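Local coordinates for protein (sliding clamp) (Enterobacteria phage RB69, PDB 1B77) that probably encircles DNA as a trimeric ring and tethers the phage DNA polymerase to its template during replication, at residues 38-42 with 103-107; 48-52 with 72-76; 180-186 with 218-222. All blocks are in the same frame, centred on the assembly; numbering follows the deposited sequence.

Contacts 1 and 3 meet at the same sheet, where strands 38-44 and 215-219 are neighbours. They touch directly through a probable hydrogen bond from Thr38 OG1 to Asn186 O, 2.9 Å. Contact 2 stands apart, on the opposite side of the chain's centre from contact 3, and its centre lies about 36 Å from that of contact 3. Contact 3 is the buried one and mixes apolar side chains with a backbone bond and a bridging water. Contact 1 is a surface contact in which a tyrosine combines ring packing with hydroxyl bonding. Contact 2 is partly buried and relies on packing across the segments, with its acidic groups paired to residues outside them.

Contact 1: 38-42 with 103-107; sequences TYAEA and PNKPI
Tyr39 packs its ring against Ile107 and bonds to the same residue through its hydroxyl. Its CB leaves strand 38-44 on the side of segment 103-107. CG lies anti to the backbone N (chi1 169°), which carries the ring out from the strand to the loop. Over one face sits Ile107 CG1, 3.5 Å from the Tyr39 ring centroid and 8° off the normal. This is a CH-pi contact. CD1 and CE1 of Tyr39 are each 3.6 Å from Ile107 CG1. At the ring edge, Tyr39 CE1 meets Pro103 CG at 4.2 Å.

The segment 103-107 belongs to the long connector that joins the two domains of a sliding-clamp subunit. Here that connector passes beside strand 38-44 of the six-stranded sheet, and Pro103 also touches Met30 and Arg32 of strand 28-32.

At the tip, Tyr39 OH accepts the N-H of Ile107 at 3.2 Å, with an angle of 158°. The same OH gives its proton to Glu41 OE1 at 2.6 Å, two residues along the strand. The carboxylate receives it on its anti lone pair, near the plane of the tyrosine ring. Two bonds thus fix the direction of the hydroxyl. Pro106 comes near the tip, its CB 3.5 Å from Tyr39 OH. A water lies 2.9 Å from Glu41 OE1 and 3.0 Å from Ile107 O, placed to link the two.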
ATOM      1  N   THR A  38      18.580   4.041  22.544  1.00 29.45           N
ATOM      2  CA  THR A  38      17.978   2.718  22.673  1.00 28.85           C
ATOM      3  C   THR A  38      18.937   1.538  22.508  1.00 28.03           C
ATOM      4  O   THR A  38      19.712   1.481  21.556  1.00 27.97           O
ATOM      5  CB  THR A  38      16.815   2.560  21.657  1.00 29.12           C
ATOM      6  OG1 THR A  38      15.769   3.488  21.978  1.00 29.48           O
ATOM      7  CG2 THR A  38      16.247   1.146  21.697  1.00 29.34           C
ATOM      8  N   TYR A  39      18.866   0.592  23.441  1.00 27.11           N
ATOM      9  CA  TYR A  39      19.698  -0.615  23.409  1.00 26.64           C
ATOM     10  C   TYR A  39      18.798  -1.852  23.359  1.00 26.48           C
ATOM     11  O   TYR A  39      17.721  -1.863  23.953  1.00 26.64           O
ATOM     12  CB  TYR A  39      20.571  -0.692  24.667  1.00 26.27           C
ATOM     13  CG  TYR A  39      21.295  -2.021  24.878  1.00 25.64           C
ATOM     14  CD1 TYR A  39      22.535  -2.273  24.285  1.00 25.76           C
ATOM     15  CD2 TYR A  39      20.747  -3.011  25.697  1.00 25.36           C
ATOM     16  CE1 TYR A  39      23.211  -3.483  24.506  1.00 25.75           C
ATOM     17  CE2 TYR A  39      21.408  -4.221  25.925  1.00 25.38           C
ATOM     18  CZ  TYR A  39      22.639  -4.449  25.330  1.00 25.81           C
ATOM     19  OH  TYR A  39      23.303  -5.635  25.559  1.00 25.93           O
ATOM     20  N   ALA A  40      19.241  -2.893  22.661  1.00 26.04           N
ATOM     21  CA  ALA A  40      18.475  -4.129  22.568  1.00 25.99           C
ATOM     22  C   ALA A  40      19.399  -5.340  22.568  1.00 26.33           C
ATOM     23  O   ALA A  40      20.509  -5.296  22.024  1.00 25.78           O
ATOM     24  CB  ALA A  40      17.609  -4.134  21.311  1.00 25.80           C
ATOM     25  N   GLU A  41      18.928  -6.423  23.180  1.00 26.62           N
ATOM     26  CA  GLU A  41      19.695  -7.653  23.249  1.00 27.33           C
ATOM     27  C   GLU A  41      18.759  -8.841  23.365  1.00 27.70           C
ATOM     28  O   GLU A  41      17.626  -8.719  23.841  1.00 27.14           O
ATOM     29  CB  GLU A  41      20.644  -7.640  24.451  1.00 27.69           C
ATOM     30  CG  GLU A  41      19.942  -7.550  25.803  1.00 28.46           C
ATOM     31  CD  GLU A  41      20.875  -7.873  26.965  1.00 28.45           C
ATOM     32  OE1 GLU A  41      22.000  -7.338  27.013  1.00 27.83           O
ATOM     33  OE2 GLU A  41      20.472  -8.666  27.838  1.00 29.92           O
ATOM     34  N   ALA A  42      19.246  -9.999  22.941  1.00 28.21           N
ATOM     35  CA  ALA A  42      18.435 -11.200  22.997  1.00 29.05           C
ATOM     36  C   ALA A  42      19.244 -12.465  22.803  1.00 29.62           C
ATOM     37  O   ALA A  42      20.246 -12.472  22.085  1.00 29.61           O
ATOM     38  CB  ALA A  42      17.343 -11.127  21.934  1.00 29.00           C
ATOM     39  N   PRO A 103      27.539  -1.787  20.180  1.00 30.75           N
ATOM     40  CA  PRO A 103      27.905  -1.943  21.592  1.00 31.98           C
ATOM     41  C   PRO A 103      29.160  -2.818  21.676  1.00 33.37           C
ATOM     42  O   PRO A 103      29.197  -3.898  21.081  1.00 33.33           O
ATOM     43  CB  PRO A 103      26.691  -2.660  22.185  1.00 31.53           C
ATOM     44  CG  PRO A 103      25.567  -2.297  21.257  1.00 31.60           C
ATOM     45  CD  PRO A 103      26.231  -2.412  19.920  1.00 30.93           C
ATOM     46  N   ASN A 104      30.184  -2.376  22.403  1.00 35.16           N
ATOM     47  CA  ASN A 104      31.406  -3.185  22.517  1.00 37.10           C
ATOM     48  C   ASN A 104      31.230  -4.266  23.584  1.00 37.52           C
ATOM     49  O   ASN A 104      31.990  -5.229  23.644  1.00 37.52           O
ATOM     50  CB  ASN A 104      32.625  -2.310  22.859  1.00 38.13           C
ATOM     51  CG  ASN A 104      32.538  -1.677  24.246  1.00 39.32           C
ATOM     52  OD1 ASN A 104      33.499  -1.068  24.721  1.00 40.34           O
ATOM     53  ND2 ASN A 104      31.389  -1.809  24.895  1.00 40.17           N
ATOM     54  N   LYS A 105      30.203  -4.098  24.410  1.00 38.17           N
ATOM     55  CA  LYS A 105      29.899  -5.039  25.475  1.00 38.92           C
ATOM     56  C   LYS A 105      28.440  -4.855  25.885  1.00 39.14           C
ATOM     57  O   LYS A 105      27.906  -3.747  25.836  1.00 39.33           O
ATOM     58  CB  LYS A 105      30.817  -4.787  26.680  1.00 39.35           C
ATOM     59  CG  LYS A 105      30.632  -3.422  27.336  1.00 40.04           C
ATOM     60  CD  LYS A 105      31.770  -3.091  28.308  1.00 40.95           C
ATOM     61  CE  LYS A 105      33.087  -2.833  27.567  1.00 41.69           C
ATOM     62  NZ  LYS A 105      34.198  -2.401  28.479  1.00 42.16           N
ATOM     63  N   PRO A 106      27.771  -5.940  26.288  1.00 39.34           N
ATOM     64  CA  PRO A 106      26.368  -5.842  26.699  1.00 39.58           C
ATOM     65  C   PRO A 106      26.154  -4.885  27.864  1.00 39.81           C
ATOM     66  O   PRO A 106      27.080  -4.590  28.615  1.00 39.78           O
ATOM     67  CB  PRO A 106      26.021  -7.278  27.065  1.00 39.43           C
ATOM     68  CG  PRO A 106      27.346  -7.841  27.507  1.00 39.69           C
ATOM     69  CD  PRO A 106      28.267  -7.315  26.451  1.00 39.28           C
ATOM     70  N   ILE A 107      24.928  -4.399  28.009  1.00 40.14           N
ATOM     71  CA  ILE A 107      24.612  -3.482  29.090  1.00 40.36           C
ATOM     72  C   ILE A 107      24.221  -4.246  30.343  1.00 40.62           C
ATOM     73  O   ILE A 107      23.422  -5.186  30.293  1.00 40.83           O
ATOM     74  CB  ILE A 107      23.451  -2.543  28.708  1.00 40.43           C
ATOM     75  CG1 ILE A 107      23.868  -1.641  27.546  1.00 40.38           C
ATOM     76  CG2 ILE A 107      23.043  -1.699  29.906  1.00 40.53           C
ATOM     77  CD1 ILE A 107      25.015  -0.698  27.879  1.00 40.42           C
TER
HETATM   78  O   HOH W   1      22.712  -8.021  29.687  1.00 49.57           O

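Contact 2: 48-52 with 72-76; sequences IDFDV and EISMH
Phe50 lays one face of its ring over the backbone of strand 72-75. Met75 N lies above the centre of that ring, 3.9 Å from its plane. Ser74 C is 3.8 Å above the plane, displaced toward the rim. That face therefore covers the Ser74-Met75 peptide. Its chi1 of 68° sets CG between the backbone N and the carbonyl carbon, and this turns the ring onto the strand.

Met75 crosses the phenylalanine at a slant. Its CB packs 3.9 Å from Phe50 CD2. Its chain then bends at chi3 (-79°), so the methyl CE curls back toward segment 48-52. There it lies 3.3 Å from Asp51 O, with Val52 CB a little farther off. The far end of the ring leans on Ile73, with Phe50 CZ 4.1 Å from Ile73 CG1. Met1 also packs against both Phe50 and Ile73.

The acidic groups flank this packing. Asp49 OD2 and Glu72 OE2 are 4.5 Å apart, yet each is hydrogen-bonded to Met1 N, the terminal amine of the chain, whose probable positive charge would offset theirs. Glu72 also forms a salt bridge with Lys2, and Asp51 bonds to Gln25.

The touching parts, 49-52 and 73-75, run 62° apart, so the loop runs across the strand and does not pair with it. The contact joins the turn between strands 47-48 and 52-54 to strand 72-75, within this chain an outermost strand of a three-stranded antiparallel sheet in the N-terminal DNA-clamp domain.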
ATOM      1  N   ILE A  48      25.874 -18.244  15.965  1.00 33.83           N
ATOM      2  CA  ILE A  48      26.630 -17.425  15.025  1.00 33.13           C
ATOM      3  C   ILE A  48      28.058 -17.976  15.035  1.00 32.90           C
ATOM      4  O   ILE A  48      28.704 -18.002  16.086  1.00 32.25           O
ATOM      5  CB  ILE A  48      26.642 -15.957  15.463  1.00 33.21           C
ATOM      6  CG1 ILE A  48      25.210 -15.416  15.468  1.00 33.10           C
ATOM      7  CG2 ILE A  48      27.545 -15.152  14.553  1.00 32.55           C
ATOM      8  CD1 ILE A  48      25.085 -13.993  15.971  1.00 32.96           C
ATOM      9  N   ASP A  49      28.546 -18.413  13.873  1.00 32.66           N
ATOM     10  CA  ASP A  49      29.879 -19.010  13.793  1.00 32.35           C
ATOM     11  C   ASP A  49      30.992 -18.204  13.140  1.00 32.15           C
ATOM     12  O   ASP A  49      32.035 -18.748  12.791  1.00 32.54           O
ATOM     13  CB  ASP A  49      29.795 -20.398  13.151  1.00 32.77           C
ATOM     14  CG  ASP A  49      29.178 -20.374  11.763  1.00 33.52           C
ATOM     15  OD1 ASP A  49      29.091 -19.282  11.157  1.00 33.43           O
ATOM     16  OD2 ASP A  49      28.791 -21.462  11.276  1.00 33.97           O
ATOM     17  N   PHE A  50      30.773 -16.911  12.955  1.00 31.62           N
ATOM     18  CA  PHE A  50      31.812 -16.042  12.422  1.00 30.89           C
ATOM     19  C   PHE A  50      31.415 -14.610  12.726  1.00 30.34           C
ATOM     20  O   PHE A  50      30.229 -14.299  12.828  1.00 30.17           O
ATOM     21  CB  PHE A  50      32.050 -16.261  10.914  1.00 31.18           C
ATOM     22  CG  PHE A  50      30.911 -15.845  10.029  1.00 31.73           C
ATOM     23  CD1 PHE A  50      29.772 -16.634   9.915  1.00 31.69           C
ATOM     24  CD2 PHE A  50      31.000 -14.680   9.269  1.00 31.82           C
ATOM     25  CE1 PHE A  50      28.739 -16.272   9.059  1.00 31.84           C
ATOM     26  CE2 PHE A  50      29.970 -14.310   8.407  1.00 32.06           C
ATOM     27  CZ  PHE A  50      28.836 -15.111   8.301  1.00 31.90           C
ATOM     28  N   ASP A  51      32.403 -13.748  12.922  1.00 29.72           N
ATOM     29  CA  ASP A  51      32.121 -12.356  13.226  1.00 29.31           C
ATOM     30  C   ASP A  51      32.073 -11.541  11.941  1.00 28.81           C
ATOM     31  O   ASP A  51      32.926 -11.687  11.059  1.00 28.63           O
ATOM     32  CB  ASP A  51      33.181 -11.798  14.173  1.00 29.92           C
ATOM     33  CG  ASP A  51      33.401 -12.699  15.371  1.00 30.59           C
ATOM     34  OD1 ASP A  51      32.675 -12.535  16.377  1.00 30.29           O
ATOM     35  OD2 ASP A  51      34.285 -13.589  15.294  1.00 31.17           O
ATOM     36  N   VAL A  52      31.057 -10.694  11.825  1.00 27.91           N
ATOM     37  CA  VAL A  52      30.913  -9.882  10.629  1.00 27.02           C
ATOM     38  C   VAL A  52      29.976  -8.711  10.879  1.00 26.47           C
ATOM     39  O   VAL A  52      28.971  -8.835  11.576  1.00 26.10           O
ATOM     40  CB  VAL A  52      30.377 -10.739   9.446  1.00 27.14           C
ATOM     41  CG1 VAL A  52      28.957 -11.203   9.744  1.00 26.85           C
ATOM     42  CG2 VAL A  52      30.453  -9.946   8.128  1.00 26.81           C
ATOM     43  N   GLU A  72      22.721 -22.068   4.123  1.00 38.88           N
ATOM     44  CA  GLU A  72      23.899 -21.981   4.967  1.00 38.45           C
ATOM     45  C   GLU A  72      24.625 -20.679   4.653  1.00 37.97           C
ATOM     46  O   GLU A  72      24.883 -20.370   3.488  1.00 37.76           O
ATOM     47  CB  GLU A  72      24.814 -23.174   4.682  1.00 38.95           C
ATOM     48  CG  GLU A  72      26.043 -23.284   5.569  1.00 40.03           C
ATOM     49  CD  GLU A  72      25.726 -23.762   6.983  1.00 40.41           C
ATOM     50  OE1 GLU A  72      25.042 -24.802   7.130  1.00 40.41           O
ATOM     51  OE2 GLU A  72      26.176 -23.100   7.947  1.00 40.48           O
ATOM     52  N   ILE A  73      24.937 -19.905   5.684  1.00 37.37           N
ATOM     53  CA  ILE A  73      25.646 -18.652   5.471  1.00 36.95           C
ATOM     54  C   ILE A  73      26.990 -18.661   6.186  1.00 36.67           C
ATOM     55  O   ILE A  73      27.087 -19.066   7.342  1.00 36.46           O
ATOM     56  CB  ILE A  73      24.807 -17.441   5.932  1.00 37.04           C
ATOM     57  CG1 ILE A  73      25.692 -16.197   5.983  1.00 36.96           C
ATOM     58  CG2 ILE A  73      24.154 -17.728   7.258  1.00 37.24           C
ATOM     59  CD1 ILE A  73      24.981 -14.948   6.433  1.00 37.42           C
ATOM     60  N   SER A  74      28.023 -18.213   5.479  1.00 36.26           N
ATOM     61  CA  SER A  74      29.377 -18.187   6.015  1.00 36.22           C
ATOM     62  C   SER A  74      30.178 -17.073   5.363  1.00 36.28           C
ATOM     63  O   SER A  74      29.674 -16.358   4.494  1.00 35.80           O
ATOM     64  CB  SER A  74      30.067 -19.517   5.731  1.00 36.45           C
ATOM     65  OG  SER A  74      30.182 -19.714   4.330  1.00 36.44           O
ATOM     66  N   MET A  75      31.432 -16.931   5.774  1.00 36.39           N
ATOM     67  CA  MET A  75      32.280 -15.902   5.204  1.00 37.09           C
ATOM     68  C   MET A  75      32.989 -16.436   3.962  1.00 36.87           C
ATOM     69  O   MET A  75      33.597 -17.499   3.981  1.00 36.60           O
ATOM     70  CB  MET A  75      33.298 -15.412   6.230  1.00 38.36           C
ATOM     71  CG  MET A  75      34.018 -14.143   5.783  1.00 40.02           C
ATOM     72  SD  MET A  75      35.251 -13.544   6.952  1.00 42.46           S
ATOM     73  CE  MET A  75      34.162 -12.712   8.163  1.00 42.19           C
ATOM     74  N   HIS A  76      32.893 -15.682   2.879  1.00 36.89           N
ATOM     75  CA  HIS A  76      33.495 -16.070   1.617  1.00 36.90           C
ATOM     76  C   HIS A  76      34.989 -15.770   1.562  1.00 37.06           C
ATOM     77  O   HIS A  76      35.530 -15.051   2.399  1.00 36.91           O
ATOM     78  CB  HIS A  76      32.797 -15.338   0.471  1.00 36.86           C
ATOM     79  CG  HIS A  76      33.144 -15.868  -0.880  1.00 36.85           C
ATOM     80  ND1 HIS A  76      33.322 -15.059  -1.981  1.00 37.19           N
ATOM     81  CD2 HIS A  76      33.322 -17.141  -1.320  1.00 36.81           C
ATOM     82  CE1 HIS A  76      33.597 -15.802  -3.035  1.00 37.19           C
ATOM     83  NE2 HIS A  76      33.601 -17.069  -2.661  1.00 36.89           N
TER

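Contact 3: 180-186 with 218-222; sequences FVINMAN and IAMEA
This contact lies where the chain passes between two sheets. Strand 215-219 belongs to a six-stranded sheet that also takes in strands 28-32 and 38-44 of the N-terminal half. Residues 220-222 then lead toward strand 225-226, which pairs with strand 178-183 in the five-stranded sheet.

One straight backbone bond joins the segments. Glu221 N donates to Val181 O at 2.8 Å, with an N-H...O angle of 172°. Beside it, the side chains of Val181 and Glu221 cross at about a right angle, and Val181 CG1 meets Glu221 CG at 3.7 Å.

Met220 fills the interior side. Its chain is extended beyond CG, which takes the sulfur and methyl across to Phe180 and Ile182. SD packs 3.3 Å from Phe180 CB and approaches the ring obliquely, making a Met-aromatic contact. The methyl CE meets Ile182 CD1 at 3.6 Å. Leu198 covers both Phe180 and Met220, and Val205 and Ala207 also line the methionine.

Glu221 turns back through a bent chain (chi2 -51°), bringing its carboxylate beside CB of Asn183. A water is held by three bonds there. It accepts from Asn183 N at 2.8 Å and donates to Ala219 O at 2.7 Å and to Glu221 OE2 at 2.6 Å. It thereby ties Asn183, at the end of strand 178-183, to Ala219 and Glu221.

At the other end, Ile218 packs on Asn186, the last residue of the short 3-10 segment 184-186. Its CG2 lies 3.8 Å from Asn186 CB, and its CD1 touches the carbonyl oxygen of Asn186. Apolar side chains thus pack between the two antiparallel sheets here, as in the layered DNA-clamp fold.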
ATOM      1  N   PHE A 180       9.191   9.674  35.352  1.00 35.39           N
ATOM      2  CA  PHE A 180      10.195   9.322  34.353  1.00 34.79           C
ATOM      3  C   PHE A 180       9.684   9.630  32.953  1.00 34.37           C
ATOM      4  O   PHE A 180       8.645   9.121  32.535  1.00 34.38           O
ATOM      5  CB  PHE A 180      10.570   7.837  34.458  1.00 34.34           C
ATOM      6  CG  PHE A 180      11.151   7.446  35.791  1.00 33.98           C
ATOM      7  CD1 PHE A 180      12.456   7.797  36.133  1.00 33.70           C
ATOM      8  CD2 PHE A 180      10.396   6.716  36.705  1.00 33.55           C
ATOM      9  CE1 PHE A 180      12.999   7.420  37.372  1.00 33.37           C
ATOM     10  CE2 PHE A 180      10.934   6.338  37.939  1.00 33.25           C
ATOM     11  CZ  PHE A 180      12.234   6.690  38.269  1.00 32.93           C
ATOM     12  N   VAL A 181      10.433  10.461  32.235  1.00 33.90           N
ATOM     13  CA  VAL A 181      10.068  10.879  30.888  1.00 33.40           C
ATOM     14  C   VAL A 181      10.803  10.118  29.786  1.00 33.26           C
ATOM     15  O   VAL A 181      12.033  10.004  29.806  1.00 33.39           O
ATOM     16  CB  VAL A 181      10.338  12.384  30.707  1.00 33.06           C
ATOM     17  CG1 VAL A 181       9.885  12.840  29.326  1.00 32.55           C
ATOM     18  CG2 VAL A 181       9.638  13.157  31.798  1.00 32.72           C
ATOM     19  N   ILE A 182      10.045   9.617  28.815  1.00 32.85           N
ATOM     20  CA  ILE A 182      10.621   8.866  27.705  1.00 32.77           C
ATOM     21  C   ILE A 182      10.232   9.432  26.342  1.00 33.31           C
ATOM     22  O   ILE A 182       9.065   9.728  26.094  1.00 33.28           O
ATOM     23  CB  ILE A 182      10.197   7.377  27.765  1.00 32.39           C
ATOM     24  CG1 ILE A 182      10.850   6.700  28.971  1.00 31.93           C
ATOM     25  CG2 ILE A 182      10.583   6.658  26.475  1.00 31.58           C
ATOM     26  CD1 ILE A 182      10.410   5.271  29.189  1.00 31.81           C
ATOM     27  N   ASN A 183      11.220   9.595  25.469  1.00 33.80           N
ATOM     28  CA  ASN A 183      10.973  10.095  24.124  1.00 34.67           C
ATOM     29  C   ASN A 183      10.349   8.928  23.360  1.00 34.96           C
ATOM     30  O   ASN A 183      10.988   7.901  23.153  1.00 34.90           O
ATOM     31  CB  ASN A 183      12.291  10.530  23.468  1.00 35.28           C
ATOM     32  CG  ASN A 183      12.130  10.876  21.986  1.00 36.29           C
ATOM     33  OD1 ASN A 183      11.054  11.284  21.537  1.00 36.61           O
ATOM     34  ND2 ASN A 183      13.214  10.726  21.223  1.00 36.38           N
ATOM     35  N   MET A 184       9.098   9.092  22.955  1.00 35.49           N
ATOM     36  CA  MET A 184       8.400   8.026  22.262  1.00 36.26           C
ATOM     37  C   MET A 184       9.131   7.484  21.044  1.00 36.11           C
ATOM     38  O   MET A 184       8.899   6.354  20.628  1.00 35.79           O
ATOM     39  CB  MET A 184       7.004   8.480  21.846  1.00 37.17           C
ATOM     40  CG  MET A 184       6.076   7.319  21.577  1.00 39.01           C
ATOM     41  SD  MET A 184       5.230   6.675  23.052  1.00 41.19           S
ATOM     42  CE  MET A 184       6.549   6.245  24.104  1.00 40.36           C
ATOM     43  N   ALA A 185      10.019   8.287  20.474  1.00 36.09           N
ATOM     44  CA  ALA A 185      10.758   7.859  19.294  1.00 36.29           C
ATOM     45  C   ALA A 185      11.735   6.735  19.611  1.00 35.48           C
ATOM     46  O   ALA A 185      12.256   6.092  18.695  1.00 35.17           O
ATOM     47  CB  ALA A 185      11.501   9.037  18.687  1.00 38.01           C
ATOM     48  N   ASN A 186      11.997   6.496  20.893  1.00 34.23           N
ATOM     49  CA  ASN A 186      12.930   5.442  21.274  1.00 33.45           C
ATOM     50  C   ASN A 186      12.231   4.140  21.662  1.00 32.78           C
ATOM     51  O   ASN A 186      12.896   3.162  21.998  1.00 32.44           O
ATOM     52  CB  ASN A 186      13.802   5.909  22.439  1.00 33.63           C
ATOM     53  CG  ASN A 186      14.482   7.222  22.155  1.00 33.89           C
ATOM     54  OD1 ASN A 186      15.115   7.385  21.115  1.00 34.00           O
ATOM     55  ND2 ASN A 186      14.364   8.168  23.078  1.00 33.76           N
ATOM     56  N   ILE A 218      16.273   1.803  27.549  1.00 26.46           N
ATOM     57  CA  ILE A 218      16.061   3.107  26.959  1.00 27.60           C
ATOM     58  C   ILE A 218      16.418   4.227  27.922  1.00 28.23           C
ATOM     59  O   ILE A 218      15.976   4.242  29.072  1.00 27.94           O
ATOM     60  CB  ILE A 218      14.592   3.267  26.521  1.00 27.72           C
ATOM     61  CG1 ILE A 218      14.239   2.169  25.508  1.00 27.55           C
ATOM     62  CG2 ILE A 218      14.375   4.639  25.921  1.00 27.42           C
ATOM     63  CD1 ILE A 218      12.758   1.987  25.280  1.00 27.49           C
ATOM     64  N   ALA A 219      17.227   5.161  27.435  1.00 29.21           N
ATOM     65  CA  ALA A 219      17.638   6.308  28.232  1.00 30.43           C
ATOM     66  C   ALA A 219      16.429   7.209  28.424  1.00 31.07           C
ATOM     67  O   ALA A 219      15.585   7.316  27.538  1.00 31.38           O
ATOM     68  CB  ALA A 219      18.752   7.068  27.518  1.00 30.28           C
ATOM     69  N   MET A 220      16.333   7.843  29.584  1.00 32.03           N
ATOM     70  CA  MET A 220      15.214   8.733  29.850  1.00 32.92           C
ATOM     71  C   MET A 220      15.637  10.195  29.758  1.00 33.01           C
ATOM     72  O   MET A 220      16.823  10.514  29.813  1.00 32.62           O
ATOM     73  CB  MET A 220      14.601   8.421  31.217  1.00 34.00           C
ATOM     74  CG  MET A 220      13.983   7.026  31.282  1.00 35.38           C
ATOM     75  SD  MET A 220      13.259   6.649  32.890  1.00 37.81           S
ATOM     76  CE  MET A 220      12.070   5.467  32.430  1.00 36.93           C
ATOM     77  N   GLU A 221      14.655  11.075  29.610  1.00 33.59           N
ATOM     78  CA  GLU A 221      14.902  12.506  29.461  1.00 34.38           C
ATOM     79  C   GLU A 221      15.407  13.254  30.687  1.00 34.55           C
ATOM     80  O   GLU A 221      15.227  12.815  31.823  1.00 34.09           O
ATOM     81  CB  GLU A 221      13.641  13.186  28.933  1.00 34.75           C
ATOM     82  CG  GLU A 221      13.145  12.563  27.643  1.00 35.40           C
ATOM     83  CD  GLU A 221      14.244  12.450  26.617  1.00 35.75           C
ATOM     84  OE1 GLU A 221      14.838  13.494  26.277  1.00 36.13           O
ATOM     85  OE2 GLU A 221      14.522  11.320  26.156  1.00 36.14           O
ATOM     86  N   ALA A 222      16.037  14.400  30.432  1.00 35.01           N
ATOM     87  CA  ALA A 222      16.590  15.243  31.484  1.00 35.77           C
ATOM     88  C   ALA A 222      15.504  15.843  32.370  1.00 36.21           C
ATOM     89  O   ALA A 222      15.747  16.146  33.536  1.00 36.14           O
ATOM     90  CB  ALA A 222      17.441  16.353  30.867  1.00 35.55           C
TER
HETATM   91  O   HOH W   2      13.901   8.814  25.974  1.00 23.58           O